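Local coordinates for sister chromatid cohesion protein (Chaetomium thermophilum, PDB 5T8V), which probably acts as a cohesin loader that associates with chromatin, and is represented here by its C-terminal, HEAT-repeat part, at residues T1134-D1138 against D1139-L1143; G1155-H1158 against P1159-G1163; Q1205-F1208 against A1209-D1213. One frame throughout, in Å; residues are numbered along the deposited sequence.

Contact 1 of 3, residues T1134-D1138 against D1139-L1143; sequences TSTQD and DHAFL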
ATOM      1  N   THR A1134      -4.610  46.160   7.649  1.00 47.40           N
ATOM      2  CA  THR A1134      -3.435  45.754   8.411  1.00 49.28           C
ATOM      3  C   THR A1134      -3.581  46.018   9.908  1.00 52.02           C
ATOM      4  O   THR A1134      -2.580  46.011  10.632  1.00 54.07           O
ATOM      5  CB  THR A1134      -2.191  46.465   7.877  1.00 50.32           C
ATOM      6  OG1 THR A1134      -2.327  47.881   8.059  1.00 51.19           O
ATOM      7  CG2 THR A1134      -1.996  46.163   6.396  1.00 49.52           C
ATOM      8  N   SER A1135      -4.803  46.237  10.390  1.00 48.28           N
ATOM      9  CA  SER A1135      -5.035  46.522  11.800  1.00 49.93           C
ATOM     10  C   SER A1135      -5.617  45.345  12.566  1.00 49.09           C
ATOM     11  O   SER A1135      -5.393  45.239  13.777  1.00 51.47           O
ATOM     12  CB  SER A1135      -5.975  47.723  11.949  1.00 51.42           C
ATOM     13  OG  SER A1135      -5.382  48.900  11.431  1.00 52.61           O
ATOM     14  N   THR A1136      -6.358  44.464  11.899  1.00 67.63           N
ATOM     15  CA  THR A1136      -6.958  43.306  12.544  1.00 69.18           C
ATOM     16  C   THR A1136      -6.800  42.096  11.635  1.00 68.23           C
ATOM     17  O   THR A1136      -6.342  42.200  10.494  1.00 66.60           O
ATOM     18  CB  THR A1136      -8.440  43.540  12.870  1.00 68.84           C
ATOM     19  OG1 THR A1136      -9.098  44.119  11.737  1.00 67.82           O
ATOM     20  CG2 THR A1136      -8.586  44.457  14.073  1.00 70.13           C
ATOM     21  N   GLN A1137      -7.191  40.934  12.160  1.00 62.13           N
ATOM     22  CA  GLN A1137      -7.069  39.670  11.445  1.00 62.59           C
ATOM     23  C   GLN A1137      -8.420  38.988  11.265  1.00 63.07           C
ATOM     24  O   GLN A1137      -8.476  37.766  11.091  1.00 63.41           O
ATOM     25  CB  GLN A1137      -6.096  38.749  12.184  1.00 64.46           C
ATOM     26  CG  GLN A1137      -5.442  37.702  11.306  1.00 63.67           C
ATOM     27  CD  GLN A1137      -4.153  37.173  11.899  1.00 64.56           C
ATOM     28  OE1 GLN A1137      -3.204  36.879  11.174  1.00 64.69           O
ATOM     29  NE2 GLN A1137      -4.108  37.051  13.222  1.00 66.11           N
ATOM     30  N   ASP A1138      -9.506  39.755  11.294  1.00 73.27           N
ATOM     31  CA  ASP A1138     -10.854  39.222  11.179  1.00 71.74           C
ATOM     32  C   ASP A1138     -11.391  39.457   9.767  1.00 69.20           C
ATOM     33  O   ASP A1138     -10.701  39.975   8.886  1.00 69.48           O
ATOM     34  CB  ASP A1138     -11.763  39.846  12.242  1.00 72.49           C
ATOM     35  CG  ASP A1138     -11.594  41.349  12.347  1.00 73.07           C
ATOM     36  OD1 ASP A1138     -11.251  41.983  11.328  1.00 71.54           O
ATOM     37  OD2 ASP A1138     -11.796  41.895  13.453  1.00 74.96           O
ATOM     38  N   ASP A1139     -12.650  39.067   9.554  1.00 62.69           N
ATOM     39  CA  ASP A1139     -13.228  39.096   8.212  1.00 60.05           C
ATOM     40  C   ASP A1139     -13.269  40.512   7.648  1.00 58.43           C
ATOM     41  O   ASP A1139     -13.106  40.709   6.438  1.00 57.51           O
ATOM     42  CB  ASP A1139     -14.629  38.489   8.237  1.00 59.68           C
ATOM     43  CG  ASP A1139     -14.609  36.987   8.430  1.00 60.01           C
ATOM     44  OD1 ASP A1139     -13.745  36.322   7.819  1.00 59.85           O
ATOM     45  OD2 ASP A1139     -15.453  36.473   9.195  1.00 60.25           O
ATOM     46  N   HIS A1140     -13.502  41.509   8.501  1.00 50.58           N
ATOM     47  CA  HIS A1140     -13.533  42.892   8.037  1.00 48.92           C
ATOM     48  C   HIS A1140     -12.222  43.264   7.351  1.00 47.70           C
ATOM     49  O   HIS A1140     -12.208  43.756   6.210  1.00 46.80           O
ATOM     50  CB  HIS A1140     -13.812  43.817   9.221  1.00 49.68           C
ATOM     51  CG  HIS A1140     -14.231  45.195   8.827  1.00 49.94           C
ATOM     52  ND1 HIS A1140     -13.677  46.329   9.383  1.00 51.13           N
ATOM     53  CD2 HIS A1140     -15.153  45.625   7.934  1.00 49.67           C
ATOM     54  CE1 HIS A1140     -14.239  47.397   8.847  1.00 51.27           C
ATOM     55  NE2 HIS A1140     -15.138  46.998   7.965  1.00 50.38           N
ATOM     56  N   ALA A1141     -11.103  43.025   8.035  1.00 47.58           N
ATOM     57  CA  ALA A1141      -9.801  43.213   7.412  1.00 47.07           C
ATOM     58  C   ALA A1141      -9.716  42.457   6.093  1.00 45.66           C
ATOM     59  O   ALA A1141      -9.132  42.953   5.121  1.00 45.58           O
ATOM     60  CB  ALA A1141      -8.694  42.760   8.365  1.00 48.32           C
ATOM     61  N   PHE A1142     -10.304  41.256   6.035  1.00 42.96           N
ATOM     62  CA  PHE A1142     -10.285  40.509   4.781  1.00 42.19           C
ATOM     63  C   PHE A1142     -11.027  41.255   3.683  1.00 40.75           C
ATOM     64  O   PHE A1142     -10.653  41.163   2.509  1.00 40.04           O
ATOM     65  CB  PHE A1142     -10.889  39.119   4.937  1.00 43.01           C
ATOM     66  CG  PHE A1142     -11.050  38.403   3.628  1.00 43.59           C
ATOM     67  CD1 PHE A1142      -9.938  37.997   2.906  1.00 44.61           C
ATOM     68  CD2 PHE A1142     -12.306  38.164   3.100  1.00 43.29           C
ATOM     69  CE1 PHE A1142     -10.077  37.351   1.693  1.00 44.55           C
ATOM     70  CE2 PHE A1142     -12.452  37.517   1.886  1.00 43.76           C
ATOM     71  CZ  PHE A1142     -11.334  37.110   1.181  1.00 44.28           C
ATOM     72  N   LEU A1143     -12.098  41.970   4.034  1.00 37.83           N
ATOM     73  CA  LEU A1143     -12.778  42.810   3.055  1.00 37.29           C
ATOM     74  C   LEU A1143     -11.851  43.915   2.567  1.00 37.58           C
ATOM     75  O   LEU A1143     -11.743  44.167   1.358  1.00 37.66           O
ATOM     76  CB  LEU A1143     -14.051  43.398   3.667  1.00 37.65           C
ATOM     77  CG  LEU A1143     -14.892  44.308   2.768  1.00 38.14           C
ATOM     78  CD1 LEU A1143     -15.398  43.560   1.550  1.00 37.58           C
ATOM     79  CD2 LEU A1143     -16.055  44.897   3.551  1.00 38.46           C
TER
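D1138 caps the N-terminus of the helix that starts at D1139, with its carboxylate turned back over the first turn toward A1141. It stands at the N-cap position, and A1141 N points straight at its OD1 (N-H...O angle 179°). At 3.5 Å from A1141 N to D1138 OD1 the bond is long and weak, so the evidence for capping is direction rather than closeness. The first torsion of D1138 explains the reach: with chi1 at 46°, CG lies between the backbone N and the carbonyl carbon, and OD1 swings in over the helix start, also coming within 3.8 Å of H1140 CB. The backbone of D1138 adds a second tie, since F1142 N donates to D1138 O at 3.2 Å, in the carbonyl plane.

T1136 provides the second shell. Its OG1 donates to D1138 OD1 at 3.1 Å, approaching from above the carboxylate, 38° out of its plane. One oxygen therefore accepts both the hydroxyl and, weakly, the helix amide, which would probably restrain the rotation of the carboxylate; the start of the helix would probably also stabilise its negative charge. T1136 OG1 also packs 3.7 Å from A1141 CB, a methyl that points back at the loop. A valine in place of this threonine would probably leave D1138 OD1 without its hydroxyl donor and the carboxylate freer to turn away from A1141 N.

The contact closes the turn between helices 1115-1133 and 1139-1154. H1140 and L1143 lean on helix 1065-1086, whereas F1142 makes a cation-pi contact with R1176 of helix 1175-1191. On the loop side, Q1137 OE1 accepts bonds from S1172 OG and T1173 N, and T1134 touches helix 1163-1169.

Contact 2 of 3, residues G1155-H1158 against P1159-G1163; sequences GLVH and PKETG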
ATOM      1  N   GLY A1155      -3.879  47.963 -11.297  1.00 45.64           N
ATOM      2  CA  GLY A1155      -2.754  48.845 -11.524  1.00 46.82           C
ATOM      3  C   GLY A1155      -3.039  50.311 -11.298  1.00 47.23           C
ATOM      4  O   GLY A1155      -2.381  51.160 -11.912  1.00 49.09           O
ATOM      5  N   LEU A1156      -4.004  50.642 -10.436  1.00 71.49           N
ATOM      6  CA  LEU A1156      -4.290  52.041 -10.138  1.00 72.51           C
ATOM      7  C   LEU A1156      -3.240  52.667  -9.234  1.00 73.84           C
ATOM      8  O   LEU A1156      -3.072  53.891  -9.254  1.00 76.87           O
ATOM      9  CB  LEU A1156      -5.665  52.176  -9.484  1.00 71.47           C
ATOM     10  CG  LEU A1156      -6.869  51.943 -10.396  1.00 71.51           C
ATOM     11  CD1 LEU A1156      -7.546  50.638 -10.054  1.00 70.20           C
ATOM     12  CD2 LEU A1156      -7.844  53.092 -10.299  1.00 71.97           C
ATOM     13  N   VAL A1157      -2.537  51.862  -8.443  1.00 66.26           N
ATOM     14  CA  VAL A1157      -1.525  52.351  -7.517  1.00 66.25           C
ATOM     15  C   VAL A1157      -0.179  51.759  -7.910  1.00 67.35           C
ATOM     16  O   VAL A1157      -0.102  50.664  -8.477  1.00 66.61           O
ATOM     17  CB  VAL A1157      -1.885  51.998  -6.057  1.00 64.17           C
ATOM     18  CG1 VAL A1157      -1.868  50.485  -5.842  1.00 62.77           C
ATOM     19  CG2 VAL A1157      -0.956  52.702  -5.086  1.00 64.61           C
ATOM     20  N   HIS A1158       0.887  52.498  -7.615  1.00 68.05           N
ATOM     21  CA  HIS A1158       2.222  52.027  -7.935  1.00 69.15           C
ATOM     22  C   HIS A1158       2.615  50.872  -7.013  1.00 69.71           C
ATOM     23  O   HIS A1158       2.183  50.812  -5.857  1.00 70.60           O
ATOM     24  CB  HIS A1158       3.235  53.160  -7.810  1.00 68.77           C
ATOM     25  CG  HIS A1158       3.211  54.119  -8.958  1.00 69.19           C
ATOM     26  ND1 HIS A1158       3.334  53.712 -10.269  1.00 69.65           N
ATOM     27  CD2 HIS A1158       3.085  55.466  -8.993  1.00 70.22           C
ATOM     28  CE1 HIS A1158       3.280  54.766 -11.063  1.00 71.18           C
ATOM     29  NE2 HIS A1158       3.130  55.844 -10.314  1.00 71.51           N
ATOM     30  N   PRO A1159       3.443  49.942  -7.496  1.00 53.05           N
ATOM     31  CA  PRO A1159       3.800  48.778  -6.669  1.00 51.74           C
ATOM     32  C   PRO A1159       4.560  49.130  -5.401  1.00 51.84           C
ATOM     33  O   PRO A1159       4.589  48.313  -4.472  1.00 51.05           O
ATOM     34  CB  PRO A1159       4.654  47.923  -7.615  1.00 52.84           C
ATOM     35  CG  PRO A1159       5.168  48.879  -8.639  1.00 54.51           C
ATOM     36  CD  PRO A1159       4.093  49.903  -8.817  1.00 54.21           C
ATOM     37  N   LYS A1160       5.181  50.309  -5.328  1.00 79.69           N
ATOM     38  CA  LYS A1160       5.880  50.696  -4.107  1.00 79.63           C
ATOM     39  C   LYS A1160       4.907  50.892  -2.952  1.00 78.34           C
ATOM     40  O   LYS A1160       5.190  50.494  -1.817  1.00 77.83           O
ATOM     41  CB  LYS A1160       6.687  51.972  -4.347  1.00 82.93           C
ATOM     42  CG  LYS A1160       7.857  51.788  -5.295  1.00 85.50           C
ATOM     43  CD  LYS A1160       8.650  53.072  -5.471  1.00 88.96           C
ATOM     44  CE  LYS A1160       9.849  52.859  -6.386  1.00 91.89           C
ATOM     45  NZ  LYS A1160      10.655  54.101  -6.561  1.00 95.18           N
ATOM     46  N   GLU A1161       3.749  51.497  -3.224  1.00 81.25           N
ATOM     47  CA  GLU A1161       2.756  51.778  -2.196  1.00 80.04           C
ATOM     48  C   GLU A1161       2.009  50.536  -1.731  1.00 76.00           C
ATOM     49  O   GLU A1161       1.128  50.659  -0.871  1.00 75.12           O
ATOM     50  CB  GLU A1161       1.747  52.802  -2.721  1.00 81.30           C
ATOM     51  CG  GLU A1161       2.346  54.148  -3.104  1.00 84.83           C
ATOM     52  CD  GLU A1161       1.368  55.026  -3.865  1.00 86.55           C
ATOM     53  OE1 GLU A1161       1.117  54.749  -5.057  1.00 86.43           O
ATOM     54  OE2 GLU A1161       0.842  55.989  -3.268  1.00 87.36           O
ATOM     55  N   THR A1162       2.333  49.355  -2.255  1.00 59.48           N
ATOM     56  CA  THR A1162       1.489  48.183  -2.051  1.00 56.27           C
ATOM     57  C   THR A1162       2.295  46.955  -1.638  1.00 54.38           C
ATOM     58  O   THR A1162       1.820  46.138  -0.844  1.00 52.96           O
ATOM     59  CB  THR A1162       0.702  47.897  -3.335  1.00 56.13           C
ATOM     60  OG1 THR A1162      -0.169  48.997  -3.617  1.00 56.75           O
ATOM     61  CG2 THR A1162      -0.122  46.641  -3.207  1.00 54.73           C
ATOM     62  N   GLY A1163       3.507  46.815  -2.169  1.00 62.14           N
ATOM     63  CA  GLY A1163       4.303  45.620  -1.955  1.00 61.23           C
ATOM     64  C   GLY A1163       4.424  45.176  -0.510  1.00 60.63           C
ATOM     65  O   GLY A1163       4.005  44.069  -0.157  1.00 60.37           O
TER
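H1158 and E1161 close a reverse turn in the link between helices 1139-1154 and 1163-1169 of this HEAT-repeat protein. P1159 and K1160 occupy its two central positions with helix-like backbone angles, and T1162 follows as N-cap residue of the next helix, although its side chain makes no capping bond.

Two weak hydrogen bonds join the same pair of residues in opposite senses. E1161 N donates to H1158 O at 3.1 Å with a bent angle of 132°, the bond across the turn. In return H1158 N donates to E1161 OE1 at 3.4 Å. The glutamate can accept because its CG sits beside its own backbone N (chi1 -61°) and the chain then runs out extended, back past the turn. G1163 N, just past the turn, donates back to P1159 O at 3.0 Å.

The van der Waals contacts centre on V1157, a buried residue. Its CG2 lies alongside the glutamate from E1161 CB, 3.6 Å away, to the carboxylate end, while CG1 faces T1162 OG1. V1157 also meets L1126 of helix 1115-1133 and I1151 of helix 1139-1154, so the residue just before the turn packs against both preceding helices.

The H1158 imidazole meets the proline at its edge: P1159 CD lies near the ring plane, 4.1 Å from H1158 ND1.

Contact 3 of 3, residues Q1205-F1208 against A1209-D1213; sequences QSIF and AYQRD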
ATOM      1  N   GLN A1205      11.054  44.137   8.672  1.00 47.63           N
ATOM      2  CA  GLN A1205      10.560  44.888   9.822  1.00 48.75           C
ATOM      3  C   GLN A1205       9.038  44.881   9.867  1.00 49.05           C
ATOM      4  O   GLN A1205       8.439  44.730  10.939  1.00 49.09           O
ATOM      5  CB  GLN A1205      11.084  46.325   9.770  1.00 50.78           C
ATOM      6  CG  GLN A1205      12.600  46.440   9.860  1.00 51.84           C
ATOM      7  CD  GLN A1205      13.118  47.768   9.338  1.00 53.40           C
ATOM      8  OE1 GLN A1205      12.343  48.679   9.038  1.00 54.35           O
ATOM      9  NE2 GLN A1205      14.437  47.882   9.219  1.00 53.36           N
ATOM     10  N   SER A1206       8.397  45.031   8.707  1.00 40.91           N
ATOM     11  CA  SER A1206       6.938  45.044   8.655  1.00 41.16           C
ATOM     12  C   SER A1206       6.362  43.706   9.096  1.00 40.69           C
ATOM     13  O   SER A1206       5.408  43.656   9.878  1.00 41.15           O
ATOM     14  CB  SER A1206       6.468  45.391   7.242  1.00 40.97           C
ATOM     15  OG  SER A1206       5.056  45.358   7.155  1.00 41.23           O
ATOM     16  N   ILE A1207       6.924  42.604   8.595  1.00 40.16           N
ATOM     17  CA  ILE A1207       6.431  41.286   8.984  1.00 40.15           C
ATOM     18  C   ILE A1207       6.573  41.092  10.486  1.00 40.59           C
ATOM     19  O   ILE A1207       5.673  40.556  11.146  1.00 41.05           O
ATOM     20  CB  ILE A1207       7.164  40.183   8.197  1.00 39.83           C
ATOM     21  CG1 ILE A1207       6.813  40.281   6.707  1.00 39.75           C
ATOM     22  CG2 ILE A1207       6.794  38.797   8.737  1.00 40.16           C
ATOM     23  CD1 ILE A1207       7.609  39.347   5.819  1.00 39.74           C
ATOM     24  N   PHE A1208       7.700  41.528  11.056  1.00 43.29           N
ATOM     25  CA  PHE A1208       7.894  41.380  12.495  1.00 44.07           C
ATOM     26  C   PHE A1208       6.868  42.197  13.273  1.00 45.54           C
ATOM     27  O   PHE A1208       6.216  41.683  14.188  1.00 45.64           O
ATOM     28  CB  PHE A1208       9.313  41.792  12.887  1.00 44.32           C
ATOM     29  CG  PHE A1208       9.529  41.854  14.372  1.00 45.32           C
ATOM     30  CD1 PHE A1208       9.485  40.702  15.139  1.00 45.05           C
ATOM     31  CD2 PHE A1208       9.768  43.063  15.002  1.00 47.26           C
ATOM     32  CE1 PHE A1208       9.677  40.754  16.505  1.00 46.61           C
ATOM     33  CE2 PHE A1208       9.962  43.122  16.369  1.00 48.73           C
ATOM     34  CZ  PHE A1208       9.916  41.966  17.120  1.00 48.40           C
ATOM     35  N   ALA A1209       6.716  43.478  12.926  1.00 55.72           N
ATOM     36  CA  ALA A1209       5.738  44.316  13.615  1.00 55.93           C
ATOM     37  C   ALA A1209       4.337  43.733  13.500  1.00 55.14           C
ATOM     38  O   ALA A1209       3.540  43.815  14.442  1.00 55.85           O
ATOM     39  CB  ALA A1209       5.776  45.737  13.054  1.00 55.98           C
ATOM     40  N   TYR A1210       4.021  43.132  12.353  1.00 47.81           N
ATOM     41  CA  TYR A1210       2.703  42.538  12.155  1.00 48.32           C
ATOM     42  C   TYR A1210       2.513  41.322  13.052  1.00 48.03           C
ATOM     43  O   TYR A1210       1.474  41.174  13.703  1.00 47.69           O
ATOM     44  CB  TYR A1210       2.530  42.166  10.683  1.00 46.92           C
ATOM     45  CG  TYR A1210       1.165  41.630  10.316  1.00 46.64           C
ATOM     46  CD1 TYR A1210       0.076  42.480  10.189  1.00 47.79           C
ATOM     47  CD2 TYR A1210       0.971  40.278  10.072  1.00 46.39           C
ATOM     48  CE1 TYR A1210      -1.173  41.998   9.844  1.00 48.60           C
ATOM     49  CE2 TYR A1210      -0.272  39.785   9.725  1.00 47.29           C
ATOM     50  CZ  TYR A1210      -1.341  40.648   9.612  1.00 48.41           C
ATOM     51  OH  TYR A1210      -2.585  40.163   9.268  1.00 49.23           O
ATOM     52  N   GLN A1211       3.515  40.439  13.101  1.00 53.45           N
ATOM     53  CA  GLN A1211       3.425  39.267  13.966  1.00 53.76           C
ATOM     54  C   GLN A1211       3.355  39.660  15.435  1.00 55.04           C
ATOM     55  O   GLN A1211       2.720  38.963  16.235  1.00 55.51           O
ATOM     56  CB  GLN A1211       4.622  38.346  13.726  1.00 52.51           C
ATOM     57  CG  GLN A1211       4.659  37.723  12.342  1.00 51.47           C
ATOM     58  CD  GLN A1211       3.580  36.679  12.144  1.00 51.90           C
ATOM     59  OE1 GLN A1211       3.257  35.923  13.060  1.00 52.86           O
ATOM     60  NE2 GLN A1211       3.010  36.636  10.945  1.00 51.20           N
ATOM     61  N   ARG A1212       3.992  40.771  15.807  1.00 45.29           N
ATOM     62  CA  ARG A1212       4.062  41.167  17.209  1.00 46.65           C
ATOM     63  C   ARG A1212       2.786  41.868  17.661  1.00 47.81           C
ATOM     64  O   ARG A1212       2.229  41.538  18.713  1.00 49.22           O
ATOM     65  CB  ARG A1212       5.277  42.071  17.432  1.00 46.59           C
ATOM     66  CG  ARG A1212       5.287  42.795  18.774  1.00 48.28           C
ATOM     67  CD  ARG A1212       6.611  43.502  19.022  1.00 48.97           C
ATOM     68  NE  ARG A1212       7.018  44.329  17.888  1.00 49.89           N
ATOM     69  CZ  ARG A1212       6.498  45.519  17.599  1.00 52.68           C
ATOM     70  NH1 ARG A1212       5.537  46.034  18.355  1.00 55.35           N
ATOM     71  NH2 ARG A1212       6.937  46.194  16.547  1.00 52.81           N
ATOM     72  N   ASP A1213       2.307  42.833  16.877  1.00 60.13           N
ATOM     73  CA  ASP A1213       1.192  43.673  17.299  1.00 61.92           C
ATOM     74  C   ASP A1213      -0.168  43.133  16.875  1.00 61.08           C
ATOM     75  O   ASP A1213      -1.157  43.354  17.585  1.00 63.00           O
ATOM     76  CB  ASP A1213       1.367  45.088  16.743  1.00 62.49           C
ATOM     77  CG  ASP A1213       2.652  45.744  17.210  1.00 63.67           C
ATOM     78  OD1 ASP A1213       3.123  45.408  18.317  1.00 63.41           O
ATOM     79  OD2 ASP A1213       3.191  46.594  16.470  1.00 64.02           O
TER
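R1212 runs back along its helix to F1208, one turn earlier, and its side chain can be followed atom by atom. CB lies 3.4 Å from F1208 O, the same carbonyl that accepts the R1212 amide. From there CG stands anti to the backbone N (chi1 167°) and the chain stays extended through CD, whose nearest ring atom is F1208 CZ at 4.1 Å. A bend at chi3, 50°, then turns the head group across the end of the phenyl ring. NE is the arginine atom nearest the ring, 3.5 Å from F1208 CE2 and 3.8 Å from F1208 CZ. The guanidinium presents its edge, with CE2 near its plane, and the two planes are 57° apart; the approach to the phenyl ring is oblique, and the evidence supports describing the pair as van der Waals packing. At the tip, NH1 forms a salt bridge with OD1 of the adjacent D1213, which would be expected to offset the arginine's charge.

Beneath these side chains the backbone is regular alpha-helix. A1209 N donates to Q1205 O, Y1210 N to S1206 O, Q1211 N to I1207 O and R1212 N to F1208 O, each from nitrogen to oxygen at 2.9 Å, the i to i+4 pattern.

The contact makes up most of helix 1200-1213. One flank faces helix 1163-1169: I1207 meets I1167, Y1210 touches L1169, and S1206 OG is hydrogen-bonded to T1168 OG1. Beside it Q1211 NE2 donates a hydrogen bond to T1171 O in the loop after that helix. Toward helix 1271-1284, the F1208 ring meets those of Y1275 and F1278.

The contacts come in series along the chain, all within the part that matches the sister chromatid cohesion C-terminus family. Contacts 1 and 2 bracket helix 1139-1154, one at its start and the other just past its end, with centres about 20 Å apart. Contact 3 follows on helix 1200-1213, its centre about 15 Å from that of contact 1 and about 21 Å from that of contact 2. Contacts 1 and 3 touch through packing of Q1137 OE1 against Y1210 OH, 3.8 Å apart; contact 2 touches neither. Helix 1163-1169 relates all three: contact 2 leads into it, and T1134 and Y1210 pack on it. Two interhelix turns and one helix thus lie in one neighbourhood of the helical array.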